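Local coordinates for protein leucine aminopeptidase 1, chloroplastic (Solanum lycopersicum, PDB 4KSI) that removes N-terminal amino acids, preferably leucine, from peptides as a magnesium-dependent hexameric aminopeptidase and takes part in wound signalling and insect defence, at residues Gly301-Ser306 and Ala355-Ile360; Gly308-Val313 and Asn382-Glu387; Gln43-Ala48 and Ala137-Val142; Gly78-Ala83 and Val97-Pro102. One frame throughout, in Å; residues are numbered along the deposited sequence. Where two conformers were deposited one is given.

Contact 1 of 4, residues Gly301-Ser306 and Ala355-Ile360. With MG (magnesium ion), chain B.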
loop_
_atom_site.group_PDB
_atom_site.type_symbol
_atom_site.label_atom_id
_atom_site.label_comp_id
_atom_site.label_asym_id
_atom_site.label_seq_id
_atom_site.Cartn_x
_atom_site.Cartn_y
_atom_site.Cartn_z
ATOM N N GLY A 301 8.849 29.344 4.912
ATOM C CA GLY A 301 7.557 29.983 4.883
ATOM C C GLY A 301 6.641 29.425 3.794
ATOM O O GLY A 301 6.097 30.175 2.962
ATOM N N LEU A 302 6.421 28.120 3.849
ATOM C CA LEU A 302 5.443 27.479 2.955
ATOM C C LEU A 302 4.068 27.633 3.625
ATOM O O LEU A 302 3.710 26.848 4.545
ATOM C CB LEU A 302 5.820 25.988 2.715
ATOM C CG LEU A 302 6.749 25.715 1.500
ATOM C CD1 LEU A 302 5.990 25.885 0.180
ATOM C CD2 LEU A 302 7.910 26.718 1.493
ATOM N N THR A 303 3.254 28.564 3.123
ATOM C CA THR A 303 1.987 28.816 3.743
ATOM C C THR A 303 1.010 27.649 3.523
ATOM O O THR A 303 -0.001 27.488 4.275
ATOM C CB THR A 303 1.394 30.160 3.254
ATOM O OG1 THR A 303 1.141 30.082 1.851
ATOM C CG2 THR A 303 2.321 31.372 3.584
ATOM N N PHE A 304 1.282 26.869 2.482
ATOM C CA PHE A 304 0.687 25.540 2.313
ATOM C C PHE A 304 1.615 24.676 1.480
ATOM O O PHE A 304 2.282 25.166 0.554
ATOM C CB PHE A 304 -0.706 25.541 1.643
ATOM C CG PHE A 304 -1.358 24.182 1.701
ATOM C CD1 PHE A 304 -1.835 23.680 2.927
ATOM C CD2 PHE A 304 -1.359 23.340 0.588
ATOM C CE1 PHE A 304 -2.353 22.369 3.019
ATOM C CE2 PHE A 304 -1.904 22.073 0.652
ATOM C CZ PHE A 304 -2.393 21.585 1.876
ATOM N N ASP A 305 1.620 23.372 1.739
ATOM C CA ASP A 305 2.453 22.459 0.955
ATOM C C ASP A 305 1.632 21.250 0.568
ATOM O O ASP A 305 1.353 20.375 1.409
ATOM C CB ASP A 305 3.671 22.009 1.764
ATOM C CG ASP A 305 4.573 21.034 0.991
ATOM O OD1 ASP A 305 4.479 20.933 -0.258
ATOM O OD2 ASP A 305 5.404 20.337 1.653
ATOM N N SER A 306 1.200 21.206 -0.704
ATOM C CA SER A 306 0.490 20.021 -1.190
ATOM C C SER A 306 1.507 18.904 -1.501
ATOM O O SER A 306 1.105 17.796 -1.692
ATOM C CB SER A 306 -0.320 20.337 -2.470
ATOM O OG SER A 306 0.579 20.682 -3.547
ATOM N N ALA A 355 8.380 33.424 1.318
ATOM C CA ALA A 355 7.010 32.910 1.510
ATOM C C ALA A 355 6.372 32.478 0.168
ATOM O O ALA A 355 6.520 33.171 -0.847
ATOM C CB ALA A 355 6.149 33.966 2.203
ATOM N N CYS A 356 5.711 31.319 0.145
ATOM C CA CYS A 356 5.026 30.853 -1.078
ATOM C C CYS A 356 4.152 29.686 -0.684
ATOM O O CYS A 356 4.178 29.238 0.471
ATOM C CB CYS A 356 5.995 30.427 -2.208
ATOM S SG CYS A 356 7.119 29.092 -1.735
ATOM N N GLU A 357 3.345 29.209 -1.612
ATOM C CA GLU A 357 2.634 27.944 -1.380
ATOM C C GLU A 357 3.013 26.958 -2.473
ATOM O O GLU A 357 3.381 27.391 -3.545
ATOM C CB GLU A 357 1.096 28.121 -1.220
ATOM C CG GLU A 357 0.418 28.811 -2.352
ATOM C CD GLU A 357 -1.104 28.828 -2.219
ATOM O OE1 GLU A 357 -1.653 28.519 -1.120
ATOM O OE2 GLU A 357 -1.765 29.190 -3.227
ATOM N N ASN A 358 2.986 25.659 -2.174
ATOM C CA ASN A 358 3.498 24.650 -3.105
ATOM C C ASN A 358 2.254 23.922 -3.656
ATOM O O ASN A 358 1.649 23.092 -2.949
ATOM C CB ASN A 358 4.415 23.649 -2.350
ATOM C CG ASN A 358 5.136 22.625 -3.299
ATOM O OD1 ASN A 358 5.343 22.904 -4.478
ATOM N ND2 ASN A 358 5.566 21.468 -2.760
ATOM N N MET A 359 1.829 24.309 -4.855
ATOM C CA MET A 359 0.553 23.866 -5.448
ATOM C C MET A 359 0.720 22.984 -6.700
ATOM O O MET A 359 1.831 22.620 -7.088
ATOM C CB MET A 359 -0.282 25.120 -5.771
ATOM C CG MET A 359 -0.544 25.955 -4.519
ATOM S SD MET A 359 -1.682 25.130 -3.335
ATOM C CE MET A 359 -3.246 25.764 -3.996
ATOM N N ILE A 360 -0.397 22.628 -7.341
ATOM C CA ILE A 360 -0.320 21.902 -8.575
ATOM C C ILE A 360 -1.052 22.701 -9.617
ATOM O O ILE A 360 -2.187 23.118 -9.386
ATOM C CB ILE A 360 -0.975 20.517 -8.441
ATOM C CG1 ILE A 360 -0.156 19.605 -7.492
ATOM C CG2 ILE A 360 -1.133 19.850 -9.815
ATOM C CD1 ILE A 360 -0.835 18.244 -7.208
HETATM MG MG MG B . 7.125 19.375 1.097
HETATM O O HOH W 1 -1.621 29.977 1.126
HETATM O O HOH W 2 7.916 19.264 2.726
#

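Contact 2 of 4, residues Gly308-Val313 and Asn382-Glu387. With MG (magnesium ion), chain B; MG (magnesium ion), chain C.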
loop_
_atom_site.group_PDB
_atom_site.type_symbol
_atom_site.label_atom_id
_atom_site.label_comp_id
_atom_site.label_asym_id
_atom_site.label_seq_id
_atom_site.Cartn_x
_atom_site.Cartn_y
_atom_site.Cartn_z
ATOM N N GLY A 308 3.180 19.386 -4.342
ATOM C CA GLY A 308 3.352 19.689 -5.784
ATOM C C GLY A 308 3.052 18.407 -6.548
ATOM O O GLY A 308 2.273 17.548 -6.059
ATOM N N TYR A 309 3.648 18.240 -7.745
ATOM C CA TYR A 309 3.406 16.982 -8.499
ATOM C C TYR A 309 3.714 15.678 -7.704
ATOM O O TYR A 309 3.070 14.636 -7.932
ATOM C CB TYR A 309 4.095 16.973 -9.879
ATOM C CG TYR A 309 3.228 17.740 -10.895
ATOM C CD1 TYR A 309 2.120 17.110 -11.519
ATOM C CD2 TYR A 309 3.466 19.091 -11.164
ATOM C CE1 TYR A 309 1.282 17.818 -12.415
ATOM C CE2 TYR A 309 2.656 19.795 -12.068
ATOM C CZ TYR A 309 1.553 19.156 -12.685
ATOM O OH TYR A 309 0.745 19.876 -13.551
ATOM N N ASN A 310 4.668 15.751 -6.774
ATOM C CA ASN A 310 4.862 14.673 -5.819
ATOM C C ASN A 310 3.840 14.886 -4.683
ATOM O O ASN A 310 4.196 15.082 -3.497
ATOM C CB ASN A 310 6.306 14.704 -5.297
ATOM C CG ASN A 310 7.305 14.049 -6.283
ATOM O OD1 ASN A 310 7.376 12.778 -6.418
ATOM N ND2 ASN A 310 8.077 14.863 -6.939
ATOM N N LEU A 311 2.572 14.865 -5.045
ATOM C CA LEU A 311 1.464 15.106 -4.116
ATOM C C LEU A 311 1.582 14.225 -2.827
ATOM O O LEU A 311 1.847 12.986 -2.910
ATOM C CB LEU A 311 0.154 14.702 -4.845
ATOM C CG LEU A 311 -1.147 15.005 -4.074
ATOM C CD1 LEU A 311 -1.334 16.499 -3.685
ATOM C CD2 LEU A 311 -2.290 14.482 -4.949
ATOM N N LYS A 312 1.337 14.848 -1.679
ATOM C CA LYS A 312 1.207 14.118 -0.405
ATOM C C LYS A 312 -0.001 13.182 -0.413
ATOM O O LYS A 312 -1.150 13.632 -0.502
ATOM C CB LYS A 312 1.082 15.157 0.717
ATOM C CG LYS A 312 2.378 15.910 0.991
ATOM C CD LYS A 312 2.168 17.005 2.041
ATOM C CE LYS A 312 3.441 17.858 2.238
ATOM N NZ LYS A 312 4.563 16.924 2.676
ATOM N N VAL A 313 0.236 11.886 -0.444
ATOM C CA VAL A 313 -0.845 10.872 -0.522
ATOM C C VAL A 313 -0.652 9.811 0.577
ATOM O O VAL A 313 0.423 9.712 1.159
ATOM C CB VAL A 313 -0.894 10.159 -1.914
ATOM C CG1 VAL A 313 -1.259 11.142 -2.984
ATOM C CG2 VAL A 313 0.436 9.429 -2.202
ATOM N N ASN A 382 14.337 15.854 -7.758
ATOM C CA ASN A 382 13.834 14.500 -7.948
ATOM C C ASN A 382 12.598 14.279 -7.114
ATOM O O ASN A 382 11.949 13.252 -7.289
ATOM C CB ASN A 382 14.903 13.392 -7.664
ATOM C CG ASN A 382 15.471 13.463 -6.269
ATOM O OD1 ASN A 382 15.725 14.560 -5.739
ATOM N ND2 ASN A 382 15.691 12.285 -5.639
ATOM N N ASN A 383 12.254 15.214 -6.205
ATOM C CA ASN A 383 10.952 15.106 -5.501
ATOM C C ASN A 383 10.451 16.506 -5.197
ATOM O O ASN A 383 11.138 17.251 -4.510
ATOM C CB ASN A 383 11.083 14.278 -4.188
ATOM C CG ASN A 383 9.717 13.933 -3.551
ATOM O OD1 ASN A 383 8.807 14.784 -3.448
ATOM N ND2 ASN A 383 9.570 12.663 -3.102
ATOM N N THR A 384 9.305 16.896 -5.726
ATOM C CA THR A 384 8.865 18.278 -5.533
ATOM C C THR A 384 8.320 18.526 -4.153
ATOM O O THR A 384 7.972 19.656 -3.829
ATOM C CB THR A 384 7.757 18.695 -6.549
ATOM O OG1 THR A 384 6.579 17.901 -6.324
ATOM C CG2 THR A 384 8.265 18.483 -8.015
ATOM N N ASP A 385 8.185 17.464 -3.359
ATOM C CA ASP A 385 7.734 17.610 -1.994
ATOM C C ASP A 385 8.916 17.884 -1.030
ATOM O O ASP A 385 8.744 18.015 0.196
ATOM C CB ASP A 385 6.942 16.381 -1.553
ATOM C CG ASP A 385 6.200 16.620 -0.219
ATOM O OD1 ASP A 385 6.050 17.802 0.274
ATOM O OD2 ASP A 385 5.747 15.648 0.354
ATOM N N ALA A 386 10.134 17.953 -1.570
ATOM C CA ALA A 386 11.244 18.440 -0.773
ATOM C C ALA A 386 11.543 19.878 -1.256
ATOM O O ALA A 386 12.672 20.203 -1.673
ATOM C CB ALA A 386 12.461 17.490 -0.888
ATOM N N GLU A 387 10.528 20.740 -1.170
ATOM C CA GLU A 387 10.532 22.070 -1.809
ATOM C C GLU A 387 10.996 23.122 -0.820
ATOM O O GLU A 387 11.490 24.176 -1.201
ATOM C CB GLU A 387 9.098 22.422 -2.301
ATOM C CG GLU A 387 8.132 22.915 -1.191
ATOM C CD GLU A 387 7.863 21.878 -0.088
ATOM O OE1 GLU A 387 7.667 20.650 -0.349
ATOM O OE2 GLU A 387 7.848 22.280 1.103
HETATM MG MG MG B . 7.125 19.375 1.097
HETATM MG MG MG C . 7.270 21.644 3.020
HETATM O O HOH W 3 4.870 13.605 -1.257
HETATM O O HOH W 2 7.916 19.264 2.726
#

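Contact 3 of 4, residues Gln43-Ala48 and Ala137-Val142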
loop_
_atom_site.group_PDB
_atom_site.type_symbol
_atom_site.label_atom_id
_atom_site.label_comp_id
_atom_site.label_asym_id
_atom_site.label_seq_id
_atom_site.Cartn_x
_atom_site.Cartn_y
_atom_site.Cartn_z
ATOM N N GLN A 43 -6.613 37.809 48.327
ATOM C CA GLN A 43 -8.070 37.750 48.027
ATOM C C GLN A 43 -8.278 37.753 46.527
ATOM O O GLN A 43 -7.688 38.576 45.838
ATOM C CB GLN A 43 -8.779 39.038 48.501
ATOM C CG GLN A 43 -8.505 39.422 49.921
ATOM C CD GLN A 43 -9.579 38.910 50.831
ATOM O OE1 GLN A 43 -9.979 37.733 50.757
ATOM N NE2 GLN A 43 -10.088 39.802 51.691
ATOM N N GLY A 44 -9.117 36.868 46.021
ATOM C CA GLY A 44 -9.420 36.861 44.602
ATOM C C GLY A 44 -10.164 35.596 44.318
ATOM O O GLY A 44 -10.662 34.989 45.232
ATOM N N ASP A 45 -10.216 35.176 43.058
ATOM C CA ASP A 45 -11.099 34.100 42.672
ATOM C C ASP A 45 -10.397 32.762 42.763
ATOM O O ASP A 45 -11.069 31.740 42.905
ATOM C CB ASP A 45 -11.523 34.264 41.215
ATOM C CG ASP A 45 -12.248 35.626 40.931
ATOM O OD1 ASP A 45 -12.983 36.098 41.785
ATOM O OD2 ASP A 45 -12.060 36.202 39.840
ATOM N N LEU A 46 -9.075 32.728 42.579
ATOM C CA LEU A 46 -8.396 31.439 42.597
ATOM C C LEU A 46 -6.924 31.571 43.009
ATOM O O LEU A 46 -6.186 32.380 42.441
ATOM C CB LEU A 46 -8.504 30.765 41.228
ATOM C CG LEU A 46 -7.532 29.569 41.023
ATOM C CD1 LEU A 46 -8.100 28.322 41.698
ATOM C CD2 LEU A 46 -7.360 29.281 39.537
ATOM N N LEU A 47 -6.507 30.755 43.956
ATOM C CA LEU A 47 -5.126 30.621 44.287
ATOM C C LEU A 47 -4.597 29.254 43.876
ATOM O O LEU A 47 -5.134 28.218 44.318
ATOM C CB LEU A 47 -4.980 30.831 45.813
ATOM C CG LEU A 47 -3.637 30.481 46.408
ATOM C CD1 LEU A 47 -2.540 31.473 46.042
ATOM C CD2 LEU A 47 -3.766 30.299 47.912
ATOM N N ALA A 48 -3.584 29.235 42.998
ATOM C CA ALA A 48 -2.911 28.000 42.604
ATOM C C ALA A 48 -1.583 27.839 43.352
ATOM O O ALA A 48 -0.754 28.779 43.354
ATOM C CB ALA A 48 -2.649 28.020 41.130
ATOM N N ALA A 137 -12.541 32.248 36.368
ATOM C CA ALA A 137 -11.858 33.186 37.255
ATOM C C ALA A 137 -11.316 34.437 36.509
ATOM O O ALA A 137 -10.851 34.342 35.356
ATOM C CB ALA A 137 -10.706 32.464 37.923
ATOM N N ARG A 138 -11.348 35.574 37.190
ATOM C CA ARG A 138 -10.876 36.824 36.614
ATOM C C ARG A 138 -9.535 37.253 37.218
ATOM O O ARG A 138 -8.651 37.710 36.484
ATOM C CB ARG A 138 -11.957 37.886 36.816
ATOM C CG ARG A 138 -13.290 37.400 36.231
ATOM C CD ARG A 138 -14.478 37.808 37.080
ATOM N NE ARG A 138 -14.165 37.754 38.514
ATOM C CZ ARG A 138 -14.912 38.335 39.433
ATOM N NH1 ARG A 138 -15.985 38.992 39.024
ATOM N NH2 ARG A 138 -14.584 38.278 40.725
ATOM N N ASN A 139 -9.400 37.081 38.538
ATOM C CA ASN A 139 -8.225 37.465 39.289
ATOM C C ASN A 139 -7.656 36.258 40.016
ATOM O O ASN A 139 -8.320 35.670 40.905
ATOM C CB ASN A 139 -8.608 38.537 40.339
ATOM C CG ASN A 139 -9.458 39.666 39.708
ATOM O OD1 ASN A 139 -10.633 39.841 40.065
ATOM N ND2 ASN A 139 -8.907 40.343 38.671
ATOM N N ILE A 140 -6.419 35.890 39.663
ATOM C CA ILE A 140 -5.803 34.692 40.280
ATOM C C ILE A 140 -4.456 35.011 40.903
ATOM O O ILE A 140 -3.882 36.061 40.626
ATOM C CB ILE A 140 -5.716 33.531 39.245
ATOM C CG1 ILE A 140 -4.600 33.734 38.199
ATOM C CG2 ILE A 140 -7.088 33.363 38.590
ATOM C CD1 ILE A 140 -4.418 32.583 37.219
ATOM N N ALA A 141 -3.931 34.085 41.686
ATOM C CA ALA A 141 -2.599 34.192 42.236
ATOM C C ALA A 141 -1.948 32.819 42.105
ATOM O O ALA A 141 -2.661 31.809 42.087
ATOM C CB ALA A 141 -2.675 34.600 43.706
ATOM N N VAL A 142 -0.618 32.787 42.041
ATOM C CA VAL A 142 0.139 31.523 42.034
ATOM C C VAL A 142 1.237 31.697 43.057
ATOM O O VAL A 142 1.848 32.778 43.122
ATOM C CB VAL A 142 0.785 31.272 40.645
ATOM C CG1 VAL A 142 1.615 29.993 40.647
ATOM C CG2 VAL A 142 -0.325 31.147 39.598
HETATM O O HOH W 4 -11.794 38.740 42.240
#

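Contact 4 of 4, residues Gly78-Ala83 and Val97-Pro102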
loop_
_atom_site.group_PDB
_atom_site.type_symbol
_atom_site.label_atom_id
_atom_site.label_comp_id
_atom_site.label_asym_id
_atom_site.label_seq_id
_atom_site.Cartn_x
_atom_site.Cartn_y
_atom_site.Cartn_z
ATOM N N GLY A 78 -9.054 21.690 58.067
ATOM C CA GLY A 78 -8.706 20.335 57.628
ATOM C C GLY A 78 -9.297 19.923 56.290
ATOM O O GLY A 78 -9.054 18.802 55.816
ATOM N N LEU A 79 -10.062 20.818 55.665
ATOM C CA LEU A 79 -10.779 20.452 54.442
ATOM C C LEU A 79 -9.788 20.197 53.270
ATOM O O LEU A 79 -10.009 19.342 52.394
ATOM C CB LEU A 79 -11.798 21.519 54.091
ATOM C CG LEU A 79 -12.805 21.200 52.980
ATOM C CD1 LEU A 79 -13.713 20.038 53.415
ATOM C CD2 LEU A 79 -13.633 22.436 52.689
ATOM N N LEU A 80 -8.673 20.918 53.291
ATOM C CA LEU A 80 -7.689 20.833 52.230
ATOM C C LEU A 80 -6.911 19.514 52.314
ATOM O O LEU A 80 -6.697 18.863 51.293
ATOM C CB LEU A 80 -6.733 22.040 52.245
ATOM C CG LEU A 80 -5.713 22.047 51.105
ATOM C CD1 LEU A 80 -6.351 22.115 49.726
ATOM C CD2 LEU A 80 -4.748 23.198 51.259
ATOM N N SER A 81 -6.475 19.117 53.502
ATOM C CA SER A 81 -5.797 17.823 53.626
ATOM C C SER A 81 -6.745 16.614 53.508
ATOM O O SER A 81 -6.333 15.561 53.021
ATOM C CB SER A 81 -4.989 17.744 54.934
ATOM O OG SER A 81 -5.866 17.834 56.062
ATOM N N ALA A 82 -7.992 16.757 53.972
ATOM C CA ALA A 82 -9.024 15.728 53.735
ATOM C C ALA A 82 -9.227 15.516 52.237
ATOM O O ALA A 82 -9.184 14.367 51.751
ATOM C CB ALA A 82 -10.365 16.069 54.416
ATOM N N ALA A 83 -9.425 16.610 51.494
ATOM C CA ALA A 83 -9.732 16.460 50.068
ATOM C C ALA A 83 -8.518 15.860 49.365
ATOM O O ALA A 83 -8.683 15.028 48.491
ATOM C CB ALA A 83 -10.144 17.796 49.399
ATOM N N VAL A 97 -5.545 19.153 42.760
ATOM C CA VAL A 97 -6.778 19.115 43.572
ATOM C C VAL A 97 -7.405 20.520 43.437
ATOM O O VAL A 97 -6.661 21.500 43.415
ATOM C CB VAL A 97 -6.470 18.800 45.062
ATOM C CG1 VAL A 97 -7.717 18.869 45.938
ATOM C CG2 VAL A 97 -6.002 17.393 45.160
ATOM N N ASN A 98 -8.733 20.594 43.329
ATOM C CA ASN A 98 -9.441 21.877 43.171
ATOM C C ASN A 98 -10.494 21.957 44.263
ATOM O O ASN A 98 -11.396 21.121 44.339
ATOM C CB ASN A 98 -10.125 22.036 41.792
ATOM C CG ASN A 98 -10.502 23.506 41.474
ATOM O OD1 ASN A 98 -11.341 24.133 42.152
ATOM N ND2 ASN A 98 -9.849 24.072 40.452
ATOM N N LEU A 99 -10.370 22.963 45.108
ATOM C CA LEU A 99 -11.321 23.102 46.186
ATOM C C LEU A 99 -12.004 24.484 46.213
ATOM O O LEU A 99 -11.327 25.499 46.359
ATOM C CB LEU A 99 -10.579 22.868 47.499
ATOM C CG LEU A 99 -11.426 22.770 48.753
ATOM C CD1 LEU A 99 -12.426 21.595 48.697
ATOM C CD2 LEU A 99 -10.468 22.725 49.944
ATOM N N ARG A 100 -13.330 24.491 46.109
ATOM C CA ARG A 100 -14.166 25.655 46.218
ATOM C C ARG A 100 -14.782 25.689 47.622
ATOM O O ARG A 100 -15.326 24.698 48.107
ATOM C CB ARG A 100 -15.254 25.638 45.108
ATOM C CG ARG A 100 -16.227 26.821 45.193
ATOM C CD ARG A 100 -15.469 28.134 44.898
ATOM N NE ARG A 100 -16.347 29.237 44.551
ATOM C CZ ARG A 100 -16.845 30.121 45.402
ATOM N NH1 ARG A 100 -16.558 30.082 46.695
ATOM N NH2 ARG A 100 -17.666 31.058 44.963
ATOM N N PHE A 101 -14.686 26.836 48.288
ATOM C CA PHE A 101 -15.109 26.958 49.664
ATOM C C PHE A 101 -15.626 28.406 49.929
ATOM O O PHE A 101 -15.478 29.243 49.059
ATOM C CB PHE A 101 -13.930 26.589 50.557
ATOM C CG PHE A 101 -12.700 27.444 50.316
ATOM C CD1 PHE A 101 -12.571 28.680 50.944
ATOM C CD2 PHE A 101 -11.673 26.985 49.514
ATOM C CE1 PHE A 101 -11.455 29.478 50.728
ATOM C CE2 PHE A 101 -10.551 27.760 49.294
ATOM C CZ PHE A 101 -10.438 29.024 49.893
ATOM N N PRO A 102 -16.276 28.697 51.099
ATOM C CA PRO A 102 -16.795 30.080 51.253
ATOM C C PRO A 102 -15.628 31.060 51.245
ATOM O O PRO A 102 -14.734 30.920 52.057
ATOM C CB PRO A 102 -17.476 30.080 52.654
ATOM C CG PRO A 102 -17.643 28.653 53.037
ATOM C CD PRO A 102 -16.609 27.851 52.264
#

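Contact 1 of 4, residues Gly301-Ser306 and Ala355-Ile360
The first torsions of D305 (chi1 179°) and N358 (chi1 -174°) both place CG opposite the backbone N, which sends carboxylate and amide off adjacent strands side by side. N358 ND2 donates to D305 OD1 at 2.8 Å, on the syn side but 30° out of the carboxylate plane. D305 OD2 binds one magnesium ion at 2.0 Å, and D305 is also a ligand of the second, which makes N358 a second-shell residue of the metal site; its ND2 also donates to T384 O. A leucine in place of N358 lacks the amide, which would probably leave the D305 carboxylate freer to turn and T384 O without this donor. The strands run parallel in the mixed sheet of the M17 catalytic domain, and the first turns a corner at T303. C356 N donates to G301 O, T303 N to C356 O and N358 N to F304 O. S306 grips N358 O twice, from N at 3.0 Å and OG at 2.7 Å. L302 CD1 packs 3.7 Å from N358 CB and 3.9 Å from C356 SG. A water links T303 OG1 to E357 OE1, which also forms a salt bridge with R366 of a neighbouring subunit.

Contact 2 of 4, residues Gly308-Val313 and Asn382-Glu387
Two loops of the two-magnesium active site meet here, one bringing K312, a predicted active-site residue, and the other the metal ligands D385 and E387. K312 NZ forms a salt bridge with both oxygens of D385, 3.0 Å from OD1 and 2.9 Å from OD2, using the syn lone pair of each. The lysine chain is extended until its last torsion (chi4 -59°), which bends NZ in across the carboxylate. D385 OD1 also binds one magnesium ion at 2.1 Å, and D385 O binds the same ion, so the residue holds the metal through side chain and backbone together. E387 bridges the pair of ions, OE1 to this one and OE2 to the other, and a water lies between them. A methionine in place of K312 has no ammonium group; D385 would lose its salt bridge at both oxygens, and its carboxylate would probably be less firmly fixed beside the metal. Another water joins D385 OD2 to N310 O. Farther from the metals, N310 N donates to T384 OG1 at 2.9 Å in a nearly straight bond (167°), and T384 OG1 is also bonded to G307 O. The amides of N310 and N383 stack with their planes 28° apart. N383 OD1 accepts from D385 N at 2.8 Å, an Asx turn within the type I turn that presents the aspartate. The 308-313 loop follows strand 304-305 and precedes helix 327-342, L311 packing on L311 of neighbouring subunits, while 382-387 connects strand 378-380 to helix 388-401.

Contact 3 of 4, residues Gln43-Ala48 and Ala137-Val142
D45 OD2 gathers backbone donors from the neighbouring segment, 137-142, taking R138 N at 2.8 Å on its anti side and N139 N at 3.1 Å from above the carboxylate plane. With chi1 at -58°, D45 CG lies beside its own backbone N and the carboxylate reaches across to the start of the neighbouring strand. In one of its two conformers, R138 adds a side-on salt bridge, NE to D45 OD2 and NH2 to D45 OD1, both at 2.9 Å; the residue touches a crystal neighbour, and this grip is less certain than the backbone bonds. A water joins D45 OD1 to N139 OD1, and D45 N donates to N139 O. Beyond this junction, strands 46-52 and 139-144 run parallel in the six-stranded mixed sheet of the macro-like N-terminal domain. A141 N bonds to L46 O and A48 N to A141 O, each at 2.9 Å. L46 and I140 lie side by side, L46 CB 4.0 Å from I140 CG2, on the same face as A48 and V142; helix 119-134 packs on the latter two through L124 and A128. On the other face, L47 CD1 sits 3.9 Å from A141 CB.

Contact 4 of 4, residues Gly78-Ala83 and Val97-Pro102
Helix segment 79-83 and strand segment 97-101 run at 142° to one another, their axes 9.5 Å apart at closest approach, and no hydrogen bond joins them. L99 is the main strand residue, taking part in three of the four residue pairs. Its CG lies opposite the backbone N (chi1 -172°), which raises the isobutyl group from the strand toward the helix. The CD2 branch settles at the start of the first turn, 4.1 Å from both L79 CG and L80 CA, with L80 CD1 at 4.2 Å. Both helix leucines cross L99 obliquely, and its CD2 methyl meets the branch point of L79 and the backbone and CD1 methyl of L80. One turn on, A83 CB faces the other methyl, L99 CD1, at 4.5 Å, and also V97 CG1 at 4.4 Å; the small alanine sits over two strand residues that point to the same side. G78 occupies the N-cap position with a positive phi of 89°, suited to glycine, and its O accepts from A82 N. L80 also packs on L108 of strand 104-112. R100 points away from the helix and makes a salt bridge to E86 of a neighbouring subunit; separately, L79 meets F101 of that subunit. The whole is an apolar helix-on-sheet layer, helix 79-86 lying against strand 96-101, at the edge of the mixed sheet within this chain, in the macro-like N-terminal domain.

How the contacts relate
Contacts 1 and 2 build one site from alternating pieces of the chain, their centres 11 Å apart. They share a magnesium ion and its water: D305 OD2 of contact 1 and D385 OD1 of contact 2 lie 3.0 Å apart as ligands of that ion, and S306 O is 3.0 Å from K312 N, a probable hydrogen bond. Contacts 3 and 4 belong to the other end of the subunit, on the far side of the chain's centre, with centres 44 Å and 53 Å from that of contact 1. They reach the same N-terminal sheet, with centres 15 Å apart; the 78-83 and 97-102 segments fall in sequence between the strands paired in contact 3.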